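Long-range contacts in peptidoglycan-N-acetylmuramic acid deacetylase PdaC (Bacillus subtilis subsp. subtilis str. 168, PDB 6H8N), which removes acetyl groups from N-acetylmuramic acid residues of peptidoglycan, making the cell wall resistant to lysozyme, and also deacetylates short chitin oligomers: residues A[46-51]-A[92-97]; A[71-76]-A[84-89]; A[104-109]-A[125-130]; A[140-145]-A[170-175]. The protein carries 1 engineered substitution. All coordinates share one frame; numbering follows the deposited sequence. Where two conformers were deposited one is given.

Contact 1 (A[46-51]-A[92-97])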
# COMPACT_ATOMS: atom_id res chain seq x y z
N SER A 46 4.78 -15.19 -2.50
CA SER A 46 4.58 -16.19 -3.55
C SER A 46 4.41 -15.54 -4.93
O SER A 46 4.91 -16.05 -5.94
CB SER A 46 3.39 -17.08 -3.20
OG SER A 46 2.19 -16.33 -3.08
N ARG A 47 3.70 -14.42 -4.99
CA ARG A 47 3.49 -13.73 -6.26
C ARG A 47 4.72 -12.96 -6.72
O ARG A 47 4.95 -12.84 -7.93
CB ARG A 47 2.27 -12.80 -6.19
CG ARG A 47 0.98 -13.57 -6.41
CD ARG A 47 -0.25 -12.67 -6.47
NE ARG A 47 -1.39 -13.39 -6.99
CZ ARG A 47 -1.70 -13.49 -8.28
NH1 ARG A 47 -1.01 -12.87 -9.20
NH2 ARG A 47 -2.77 -14.20 -8.64
N VAL A 48 5.51 -12.40 -5.80
CA VAL A 48 6.80 -11.84 -6.18
C VAL A 48 7.65 -12.90 -6.87
O VAL A 48 8.30 -12.63 -7.87
CB VAL A 48 7.51 -11.24 -4.95
CG1 VAL A 48 8.92 -10.86 -5.28
CG2 VAL A 48 6.74 -10.05 -4.43
N GLN A 49 7.64 -14.12 -6.33
CA GLN A 49 8.42 -15.21 -6.92
C GLN A 49 7.93 -15.53 -8.32
O GLN A 49 8.74 -15.77 -9.22
CB GLN A 49 8.35 -16.44 -6.02
CG GLN A 49 9.28 -17.57 -6.43
CD GLN A 49 9.36 -18.64 -5.36
OE1 GLN A 49 10.44 -18.88 -4.79
NE2 GLN A 49 8.24 -19.24 -5.04
N TYR A 50 6.61 -15.50 -8.54
CA TYR A 50 6.07 -15.75 -9.87
C TYR A 50 6.35 -14.62 -10.84
O TYR A 50 6.50 -14.86 -12.05
CB TYR A 50 4.55 -15.93 -9.78
CG TYR A 50 4.06 -17.27 -9.25
CD1 TYR A 50 4.55 -18.47 -9.73
CD2 TYR A 50 3.11 -17.33 -8.23
CE1 TYR A 50 4.07 -19.70 -9.23
CE2 TYR A 50 2.64 -18.54 -7.73
CZ TYR A 50 3.13 -19.72 -8.24
OH TYR A 50 2.67 -20.94 -7.76
N TYR A 51 6.40 -13.37 -10.34
CA TYR A 51 6.35 -12.18 -11.19
C TYR A 51 7.42 -11.17 -10.77
O TYR A 51 7.12 -10.01 -10.46
CB TYR A 51 4.96 -11.55 -11.08
CG TYR A 51 3.82 -12.44 -11.55
CD1 TYR A 51 3.78 -12.90 -12.86
CD2 TYR A 51 2.79 -12.80 -10.71
CE1 TYR A 51 2.74 -13.70 -13.31
CE2 TYR A 51 1.75 -13.59 -11.15
CZ TYR A 51 1.73 -14.02 -12.45
OH TYR A 51 0.69 -14.80 -12.93
N ASP A 92 12.85 -12.15 2.11
CA ASP A 92 13.96 -12.80 1.43
C ASP A 92 13.77 -12.80 -0.08
O ASP A 92 14.72 -12.53 -0.82
CB ASP A 92 14.15 -14.23 1.95
CG ASP A 92 14.67 -14.29 3.37
OD1 ASP A 92 15.13 -13.26 3.89
OD2 ASP A 92 14.63 -15.40 3.96
N ILE A 93 12.57 -13.10 -0.58
CA ILE A 93 12.39 -13.13 -2.03
C ILE A 93 12.51 -11.72 -2.61
O ILE A 93 13.09 -11.52 -3.68
CB ILE A 93 11.10 -13.85 -2.46
CG1 ILE A 93 11.06 -14.11 -3.97
CG2 ILE A 93 9.84 -13.05 -2.08
CD1 ILE A 93 12.13 -15.09 -4.46
N ILE A 94 11.97 -10.73 -1.91
CA ILE A 94 12.08 -9.35 -2.39
C ILE A 94 13.55 -8.94 -2.45
O ILE A 94 14.00 -8.35 -3.43
CB ILE A 94 11.24 -8.42 -1.52
CG1 ILE A 94 9.76 -8.74 -1.69
CG2 ILE A 94 11.55 -6.94 -1.82
CD1 ILE A 94 8.87 -8.09 -0.66
N GLU A 95 14.32 -9.29 -1.42
CA GLU A 95 15.75 -8.97 -1.40
C GLU A 95 16.50 -9.68 -2.53
O GLU A 95 17.35 -9.08 -3.19
CB GLU A 95 16.32 -9.37 -0.04
CG GLU A 95 17.85 -9.52 0.04
CD GLU A 95 18.60 -8.22 -0.09
OE1 GLU A 95 19.85 -8.28 -0.13
OE2 GLU A 95 17.97 -7.15 -0.13
N LYS A 96 16.18 -10.95 -2.77
CA LYS A 96 16.87 -11.74 -3.78
C LYS A 96 16.66 -11.19 -5.18
O LYS A 96 17.54 -11.31 -6.04
CB LYS A 96 16.38 -13.18 -3.71
CG LYS A 96 17.07 -14.18 -4.59
CD LYS A 96 16.66 -15.60 -4.17
CE LYS A 96 15.78 -16.26 -5.20
NZ LYS A 96 16.54 -16.60 -6.43
N ILE A 97 15.49 -10.63 -5.45
CA ILE A 97 15.17 -10.11 -6.77
C ILE A 97 15.66 -8.68 -6.95
O ILE A 97 16.07 -8.31 -8.06
CB ILE A 97 13.65 -10.20 -7.00
CG1 ILE A 97 13.22 -11.66 -7.10
CG2 ILE A 97 13.22 -9.40 -8.24
CD1 ILE A 97 11.76 -11.86 -6.92
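Val-48 of the short helix 45-50 packs against Ile-93, Ile-94 and Ile-97 of helix 80-98 in an apolar helix-helix contact. The two segments run nearly parallel, with an angle of 24° and an axis separation of 9.3 Å. One branch of Val-48 does most of the work. Its CG1 lies anti to the backbone N (chi1 171°), which carries this methyl towards helix 80-98. There Val-48 CG1 meets Ile-93 CG2 at 4.0 Å and Ile-94 CG1 at 4.3 Å. The side chains of Val-48 and Ile-93 pass alongside each other, pointing in opposite directions. Ile-97 brings its CD1 to the same Val-48 methyl, but Ile-97 has two conformers, so how close it comes is uncertain. Gln-49 borders the contact. Gln-49 CB rests 4.1 Å from Ile-93 CG1, and the two side chains cross nearly at a right angle. The polar end of Gln-49 makes no hydrogen bond to 92-97, so the joint between the segments is one of hydrocarbon packing. Strand 40-43 contributes Val-43, which touches both Val-48 and Ile-94. Leu-55 of helix 52-60 packs on Val-48 and Ile-97, while Trp-70 from a loop lies against Gln-49 and Ile-93.

Contact 2 (A[71-76]-A[84-89]). With ZN (zinc ion), chain C.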
# COMPACT_ATOMS: atom_id res chain seq x y z
N SER A 71 1.87 -16.37 1.67
CA SER A 71 0.73 -17.06 1.07
C SER A 71 -0.61 -16.64 1.69
O SER A 71 -1.61 -17.33 1.50
CB SER A 71 0.91 -18.58 1.17
OG SER A 71 1.07 -18.95 2.52
N HIS A 72 -0.65 -15.53 2.41
CA HIS A 72 -1.89 -14.89 2.86
C HIS A 72 -2.65 -15.66 3.95
O HIS A 72 -3.88 -15.56 3.99
CB HIS A 72 -2.86 -14.64 1.68
CG HIS A 72 -3.66 -13.37 1.81
ND1 HIS A 72 -4.80 -13.28 2.56
CD2 HIS A 72 -3.46 -12.14 1.27
CE1 HIS A 72 -5.27 -12.05 2.51
NE2 HIS A 72 -4.48 -11.33 1.72
N PRO A 73 -1.99 -16.37 4.87
CA PRO A 73 -2.73 -16.89 6.02
C PRO A 73 -3.08 -15.77 6.97
O PRO A 73 -2.44 -14.72 7.01
CB PRO A 73 -1.72 -17.84 6.67
CG PRO A 73 -0.41 -17.17 6.42
CD PRO A 73 -0.54 -16.55 5.04
N LEU A 74 -4.10 -16.00 7.80
CA LEU A 74 -4.30 -15.18 8.98
C LEU A 74 -3.18 -15.50 9.96
O LEU A 74 -3.09 -16.62 10.47
CB LEU A 74 -5.67 -15.46 9.58
CG LEU A 74 -6.01 -14.72 10.87
CD1 LEU A 74 -5.88 -13.19 10.71
CD2 LEU A 74 -7.44 -15.09 11.30
N LEU A 75 -2.31 -14.52 10.22
CA LEU A 75 -1.06 -14.81 10.93
C LEU A 75 -1.32 -15.20 12.38
O LEU A 75 -0.50 -15.91 12.98
CB LEU A 75 -0.12 -13.61 10.87
CG LEU A 75 0.43 -13.28 9.48
CD1 LEU A 75 1.18 -11.95 9.54
CD2 LEU A 75 1.31 -14.38 8.95
N THR A 76 -2.43 -14.74 12.95
CA THR A 76 -2.80 -15.10 14.32
C THR A 76 -3.30 -16.53 14.43
O THR A 76 -3.47 -17.01 15.56
CB THR A 76 -3.85 -14.11 14.82
OG1 THR A 76 -4.95 -14.10 13.92
CG2 THR A 76 -3.27 -12.71 14.93
N LEU A 84 6.39 -15.65 11.60
CA LEU A 84 7.63 -14.96 11.26
C LEU A 84 8.23 -15.52 9.98
O LEU A 84 8.82 -14.77 9.20
CB LEU A 84 8.62 -15.04 12.43
CG LEU A 84 8.17 -14.27 13.67
CD1 LEU A 84 9.17 -14.49 14.82
CD2 LEU A 84 7.99 -12.78 13.40
N LYS A 85 8.09 -16.82 9.74
CA LYS A 85 8.58 -17.40 8.49
C LYS A 85 7.83 -16.84 7.29
O LYS A 85 8.44 -16.61 6.23
CB LYS A 85 8.50 -18.91 8.54
CG LYS A 85 9.14 -19.60 7.38
CD LYS A 85 9.21 -21.09 7.62
CE LYS A 85 10.10 -21.77 6.60
NZ LYS A 85 9.67 -21.51 5.21
N GLN A 86 6.51 -16.64 7.40
CA GLN A 86 5.75 -16.01 6.32
C GLN A 86 6.34 -14.64 5.99
O GLN A 86 6.53 -14.30 4.82
CB GLN A 86 4.29 -15.86 6.75
CG GLN A 86 3.46 -17.13 6.67
CD GLN A 86 2.90 -17.37 5.29
OE1 GLN A 86 2.66 -16.44 4.52
NE2 GLN A 86 2.68 -18.63 4.97
N ILE A 87 6.62 -13.86 7.02
CA ILE A 87 7.15 -12.51 6.82
C ILE A 87 8.57 -12.57 6.29
O ILE A 87 8.91 -11.91 5.30
CB ILE A 87 7.04 -11.70 8.12
CG1 ILE A 87 5.58 -11.57 8.57
CG2 ILE A 87 7.68 -10.31 7.96
CD1 ILE A 87 4.60 -11.11 7.53
N ASN A 88 9.43 -13.38 6.92
CA ASN A 88 10.84 -13.41 6.54
C ASN A 88 11.03 -14.02 5.16
O ASN A 88 11.89 -13.56 4.39
CB ASN A 88 11.67 -14.13 7.61
CG ASN A 88 11.81 -13.32 8.85
OD1 ASN A 88 11.84 -12.09 8.80
ND2 ASN A 88 11.89 -13.99 9.99
N ASP A 89 10.25 -15.04 4.80
CA ASP A 89 10.37 -15.59 3.45
C ASP A 89 10.04 -14.53 2.41
O ASP A 89 10.62 -14.53 1.31
CB ASP A 89 9.44 -16.78 3.24
CG ASP A 89 9.91 -18.04 3.94
OD1 ASP A 89 11.07 -18.09 4.39
OD2 ASP A 89 9.09 -18.99 4.00
ZN ZN C . -4.44 -9.40 1.17
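Gln-86 reaches from helix 80-98 to the loop that carries the zinc ligand His-72, and each part of its side chain meets something there. Gln-86 CB lies 4.0 Å from Leu-75 CD2. CG also touches this methyl and approaches the ring of Pro-73. Beyond CG the chain bends (chi2 -85°), which turns the amide back across the proline. Gln-86 CD then sits 3.5 Å from Pro-73 CG, and Pro-73 CG and CD both touch the amide. At the tip, Gln-86 OE1 accepts the backbone N-H of Ser-71 at 3.0 Å. This donor lies in the carbonyl plane, on a lone pair. Gln-86 NE2 gives a hydrogen to Ser-71 OG at 2.9 Å, close to the amide plane and nearly straight (162°). One amide therefore holds both the backbone and the side chain of Ser-71. Deeper in, Leu-75 CD1 meets Ile-87 CD1 at 4.1 Å, with the side chains crossing nearly at a right angle. His-72, next to Ser-71, binds zinc through NE2 at 2.0 Å, and Asp-18 and His-68 are the other protein ligands. Gln-86 OE1 also accepts the backbone N-H of Trp-70. These two backbone N-H groups fix the place of the oxygen, the hydroxyl accepts from NE2, and together they tie the residues just before His-72 to helix 80-98.

Contact 3 (A[104-109]-A[125-130]). With PO4 (phosphate ion), chain D.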
# COMPACT_ATOMS: atom_id res chain seq x y z
N LEU A 104 7.71 -1.78 5.84
CA LEU A 104 6.29 -1.82 6.17
C LEU A 104 5.76 -3.23 6.02
O LEU A 104 6.05 -3.91 5.03
CB LEU A 104 5.49 -0.91 5.24
CG LEU A 104 5.93 0.55 5.14
CD1 LEU A 104 5.11 1.26 4.07
CD2 LEU A 104 5.76 1.23 6.47
N VAL A 105 4.95 -3.66 6.98
CA VAL A 105 4.26 -4.94 6.91
C VAL A 105 2.76 -4.70 7.04
O VAL A 105 2.33 -3.84 7.83
CB VAL A 105 4.78 -5.93 7.97
CG1 VAL A 105 4.50 -5.45 9.38
CG2 VAL A 105 4.20 -7.34 7.74
N ARG A 106 1.98 -5.44 6.27
CA ARG A 106 0.53 -5.37 6.34
C ARG A 106 0.02 -6.79 6.56
O ARG A 106 -0.04 -7.59 5.62
CB ARG A 106 -0.05 -4.77 5.07
CG ARG A 106 -1.56 -4.70 5.06
CD ARG A 106 -2.06 -3.91 3.88
NE ARG A 106 -1.99 -2.47 4.08
CZ ARG A 106 -2.39 -1.58 3.19
NH1 ARG A 106 -2.84 -1.98 2.00
NH2 ARG A 106 -2.35 -0.29 3.48
N PRO A 107 -0.31 -7.16 7.80
CA PRO A 107 -0.75 -8.54 8.07
C PRO A 107 -2.04 -8.83 7.33
O PRO A 107 -2.96 -8.00 7.35
CB PRO A 107 -0.97 -8.53 9.58
CG PRO A 107 -0.01 -7.49 10.09
CD PRO A 107 -0.10 -6.40 9.04
N PRO A 108 -2.16 -10.00 6.69
CA PRO A 108 -3.41 -10.37 6.03
C PRO A 108 -4.62 -10.20 6.94
O PRO A 108 -4.59 -10.56 8.13
CB PRO A 108 -3.19 -11.84 5.68
CG PRO A 108 -1.70 -11.89 5.40
CD PRO A 108 -1.11 -11.01 6.46
N TYR A 109 -5.70 -9.66 6.37
CA TYR A 109 -6.98 -9.43 7.06
C TYR A 109 -6.88 -8.46 8.22
O TYR A 109 -7.84 -8.32 8.98
CB TYR A 109 -7.66 -10.74 7.51
CG TYR A 109 -7.57 -11.84 6.49
CD1 TYR A 109 -8.34 -11.81 5.33
CD2 TYR A 109 -6.70 -12.91 6.66
CE1 TYR A 109 -8.25 -12.80 4.39
CE2 TYR A 109 -6.61 -13.91 5.74
CZ TYR A 109 -7.38 -13.86 4.59
OH TYR A 109 -7.29 -14.85 3.64
N ALA A 125 1.36 -1.27 8.75
CA ALA A 125 0.69 -0.26 7.92
C ALA A 125 -0.66 -0.81 7.48
O ALA A 125 -0.72 -1.66 6.59
CB ALA A 125 1.55 0.07 6.71
N LEU A 126 -1.72 -0.32 8.10
CA LEU A 126 -3.08 -0.71 7.75
C LEU A 126 -3.73 0.38 6.91
O LEU A 126 -3.08 0.89 5.99
CB LEU A 126 -3.85 -1.12 9.00
CG LEU A 126 -3.20 -2.29 9.76
CD1 LEU A 126 -4.09 -2.71 10.91
CD2 LEU A 126 -2.86 -3.49 8.87
N TRP A 127 -4.99 0.73 7.15
CA TRP A 127 -5.70 1.60 6.21
C TRP A 127 -6.88 2.26 6.91
O TRP A 127 -7.30 1.82 7.99
CB TRP A 127 -6.18 0.81 4.99
CG TRP A 127 -7.05 -0.31 5.39
CD1 TRP A 127 -8.39 -0.26 5.60
CD2 TRP A 127 -6.65 -1.66 5.67
NE1 TRP A 127 -8.86 -1.48 6.01
CE2 TRP A 127 -7.81 -2.36 6.06
CE3 TRP A 127 -5.43 -2.34 5.62
CZ2 TRP A 127 -7.77 -3.72 6.41
CZ3 TRP A 127 -5.40 -3.67 5.96
CH2 TRP A 127 -6.57 -4.35 6.35
N ASP A 128 -7.43 3.29 6.27
CA ASP A 128 -8.59 4.04 6.76
C ASP A 128 -9.85 3.80 5.95
O ASP A 128 -10.96 3.95 6.48
CB ASP A 128 -8.33 5.56 6.68
CG ASP A 128 -7.16 5.99 7.47
OD1 ASP A 128 -7.13 5.73 8.69
OD2 ASP A 128 -6.27 6.62 6.89
N VAL A 129 -9.73 3.52 4.66
CA VAL A 129 -10.85 3.45 3.73
C VAL A 129 -10.74 2.14 2.98
O VAL A 129 -9.72 1.86 2.35
CB VAL A 129 -10.82 4.63 2.75
CG1 VAL A 129 -11.89 4.45 1.69
CG2 VAL A 129 -10.99 5.95 3.46
N ASP A 130 -11.80 1.33 3.04
CA ASP A 130 -11.81 0.00 2.44
C ASP A 130 -13.13 -0.18 1.70
O ASP A 130 -14.17 -0.43 2.34
CB ASP A 130 -11.61 -1.07 3.51
CG ASP A 130 -11.65 -2.47 2.96
OD1 ASP A 130 -11.76 -2.68 1.73
OD2 ASP A 130 -11.56 -3.40 3.81
P PO4 D . -6.67 -8.21 2.80
O1 PO4 D . -7.93 -9.10 2.92
O2 PO4 D . -7.14 -6.76 2.80
O3 PO4 D . -6.08 -8.48 1.46
O4 PO4 D . -5.72 -8.55 3.91
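Arg-106 opens the Arg-Pro-Pro-Tyr run of 106-109, the RxPY motif of the NodB deacetylase family, beside the active site, and its side chain grips the backbone carbonyls of Ala-125 and Leu-126. Arg-106 NE gives a nearly straight hydrogen bond (173°) to Ala-125 O at 2.9 Å, with this oxygen at the guanidinium edge and in its plane. A weak, bent bond joins Arg-106 NH2 to Leu-126 O. Trp-127 stands over one face of the guanidinium, with CE3 3.8 Å from Arg-106 NE. The indole presents its edge there, and the two planes are 80° apart. The bend of the arginine at chi3 (-80°) swings the group to this place. Arg-106 NH1 also bonds to Thr-15 and to the engineered Ser-17, at the position assigned by similarity to the proton acceptor. At the other end of the motif, the backbone N of Tyr-109 holds phosphate O4 at 2.7 Å; His-159 holds the same ion. Next to the arginine in the chain, Val-105 O accepts from Ala-125 N at 2.9 Å, continuing the parallel pairing of strands 104-105 and 123-124. Pro-107 CD packs on Leu-126 CD2 at 4.0 Å. Phe-42 of strand 40-43 touches Leu-104, Arg-106 and Ala-125, and Leu-157 of strand 155-159 packs on Arg-106 and Trp-127.

Contact 4 (A[140-145]-A[170-175])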
# COMPACT_ATOMS: atom_id res chain seq x y z
N LYS A 140 -17.96 0.86 -10.62
CA LYS A 140 -18.55 2.09 -10.14
C LYS A 140 -18.81 2.04 -8.64
O LYS A 140 -18.71 3.07 -7.97
CB LYS A 140 -19.85 2.37 -10.89
CG LYS A 140 -20.34 3.79 -10.73
CD LYS A 140 -21.60 4.07 -11.57
CE LYS A 140 -21.99 5.53 -11.49
NZ LYS A 140 -21.60 6.19 -10.19
N THR A 141 -19.16 0.88 -8.11
CA THR A 141 -19.37 0.75 -6.67
C THR A 141 -18.08 1.06 -5.92
O THR A 141 -18.09 1.78 -4.92
CB THR A 141 -19.87 -0.65 -6.33
OG1 THR A 141 -21.15 -0.85 -6.94
CG2 THR A 141 -20.01 -0.84 -4.82
N ILE A 142 -16.96 0.51 -6.39
CA ILE A 142 -15.66 0.76 -5.76
C ILE A 142 -15.29 2.24 -5.86
O ILE A 142 -14.89 2.86 -4.87
CB ILE A 142 -14.59 -0.14 -6.40
CG1 ILE A 142 -14.92 -1.61 -6.21
CG2 ILE A 142 -13.21 0.19 -5.83
CD1 ILE A 142 -14.23 -2.50 -7.20
N VAL A 143 -15.38 2.82 -7.07
CA VAL A 143 -15.04 4.22 -7.25
C VAL A 143 -15.84 5.10 -6.31
O VAL A 143 -15.31 5.99 -5.63
CB VAL A 143 -15.26 4.64 -8.71
CG1 VAL A 143 -15.10 6.14 -8.88
CG2 VAL A 143 -14.32 3.92 -9.64
N ASP A 144 -17.16 4.89 -6.27
CA ASP A 144 -18.00 5.79 -5.50
C ASP A 144 -17.73 5.66 -4.01
O ASP A 144 -17.72 6.67 -3.30
CB ASP A 144 -19.48 5.59 -5.83
CG ASP A 144 -19.84 6.11 -7.20
OD1 ASP A 144 -18.96 6.61 -7.91
OD2 ASP A 144 -21.04 6.01 -7.58
N ARG A 145 -17.49 4.45 -3.52
CA ARG A 145 -17.17 4.26 -2.11
C ARG A 145 -15.87 4.99 -1.76
O ARG A 145 -15.79 5.73 -0.77
CB ARG A 145 -17.06 2.77 -1.77
CG ARG A 145 -18.39 2.01 -1.71
CD ARG A 145 -18.25 0.55 -1.22
NE ARG A 145 -18.06 0.48 0.23
CZ ARG A 145 -18.17 -0.63 0.98
NH1 ARG A 145 -17.99 -0.55 2.30
NH2 ARG A 145 -18.44 -1.81 0.44
N ASP A 170 -7.87 3.23 -11.81
CA ASP A 170 -7.57 4.26 -12.81
C ASP A 170 -8.45 5.48 -12.63
O ASP A 170 -7.97 6.61 -12.66
CB ASP A 170 -7.73 3.71 -14.22
CG ASP A 170 -7.42 4.76 -15.28
OD1 ASP A 170 -6.24 5.06 -15.51
OD2 ASP A 170 -8.38 5.33 -15.87
N GLU A 171 -9.76 5.26 -12.47
CA GLU A 171 -10.69 6.37 -12.30
C GLU A 171 -10.44 7.11 -10.99
O GLU A 171 -10.51 8.34 -10.95
CB GLU A 171 -12.13 5.85 -12.40
CG GLU A 171 -13.16 6.93 -12.22
CD GLU A 171 -14.55 6.54 -12.61
OE1 GLU A 171 -14.75 5.45 -13.18
OE2 GLU A 171 -15.46 7.34 -12.31
N ILE A 172 -10.14 6.38 -9.91
CA ILE A 172 -9.83 7.01 -8.63
C ILE A 172 -8.58 7.87 -8.74
O ILE A 172 -8.54 8.99 -8.24
CB ILE A 172 -9.70 5.93 -7.54
CG1 ILE A 172 -11.08 5.33 -7.22
CG2 ILE A 172 -9.01 6.47 -6.29
CD1 ILE A 172 -10.99 3.98 -6.57
N ILE A 173 -7.54 7.33 -9.37
CA ILE A 173 -6.31 8.09 -9.55
C ILE A 173 -6.58 9.37 -10.32
O ILE A 173 -6.12 10.46 -9.96
CB ILE A 173 -5.25 7.22 -10.23
CG1 ILE A 173 -4.76 6.13 -9.26
CG2 ILE A 173 -4.07 8.08 -10.74
CD1 ILE A 173 -4.06 4.97 -9.94
N LYS A 174 -7.35 9.27 -11.41
CA LYS A 174 -7.68 10.46 -12.19
C LYS A 174 -8.45 11.48 -11.37
O LYS A 174 -8.13 12.68 -11.36
CB LYS A 174 -8.48 10.07 -13.42
CG LYS A 174 -8.80 11.28 -14.29
CD LYS A 174 -9.72 10.93 -15.45
CE LYS A 174 -9.82 12.08 -16.45
NZ LYS A 174 -8.51 12.37 -17.12
N LYS A 175 -9.50 11.03 -10.69
CA LYS A 175 -10.35 11.97 -9.96
C LYS A 175 -9.62 12.61 -8.79
O LYS A 175 -9.78 13.81 -8.54
CB LYS A 175 -11.64 11.28 -9.53
CG LYS A 175 -12.55 10.99 -10.70
CD LYS A 175 -13.88 10.44 -10.28
CE LYS A 175 -14.85 10.51 -11.45
NZ LYS A 175 -16.11 9.82 -11.17
O HOH W 1 -18.47 6.57 -10.74
O HOH W 2 -17.12 9.32 -8.33
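The carboxylate of Glu-171 lies against the two methyl groups of Val-143. Val-143 CG1 is 3.7 Å from Glu-171 OE2, and Val-143 CG2 is 3.9 Å from Glu-171 OE1. At the edge of the same carboxylate, Lys-175 NZ forms a salt bridge to Glu-171 OE2 at 2.8 Å, using the anti lone pair. Glu-171 gets there through an extended chain, stretched straight out from its helix (chi1 179°). A second carboxylate, that of Asp-144, is met by Lys-140 NZ on the syn side of OD2 at 2.7 Å, somewhat out of plane. Each salt bridge spans one turn of its own helix, and water links the two. One water donates to Asp-144 OD1 and accepts from Lys-140 NZ, with a weak, long bond to Glu-171 OE2. Another donates to Asp-144 OD1 and accepts from Lys-175 NZ. Two acids and two lysines thus share this rim, which probably eases the like charges. Beneath the polar rim the joint is apolar. Ile-172 CG1 lies 4.1 Å from Val-143 CA, and Ile-172 CD1 reaches towards Ile-142 CG2 at 4.5 Å. Ala-168 fills in beside Ile-142 and Val-143, and Val-146 beside Ile-172. The segments cross at -30°, with axes 9.7 Å apart. Such side-by-side, similarly directed helices, here helix 139-149 before strand 155-159 and helix 163-178 after it, are typical of the outer layer of the distorted (beta/alpha) barrel of the NodB family.

This chain is the C-terminal polysaccharide deacetylase (NodB) domain of PdaC. Contacts 2 and 3 meet at the metal centre. His-72 ND1 of contact 2 lies 3.1 Å from Tyr-109 OH of contact 3, a probable hydrogen bond, and their rings meet edge-to-face. Phosphate O3 lies 1.9 Å from the zinc, so the ion joins the metal to Tyr-109; though probably from the crystallisation liquor, it may mark the substrate pocket. Ile-87 CD1 also packs on Val-105 CG2 at 3.8 Å. Contacts 1 and 2 share helix 80-98, with centres about 14 Å apart. Contact 4 lies across the chain, its centre about 31 Å from that of contact 2. It adjoins contact 3 where Arg-145 approaches Asp-130.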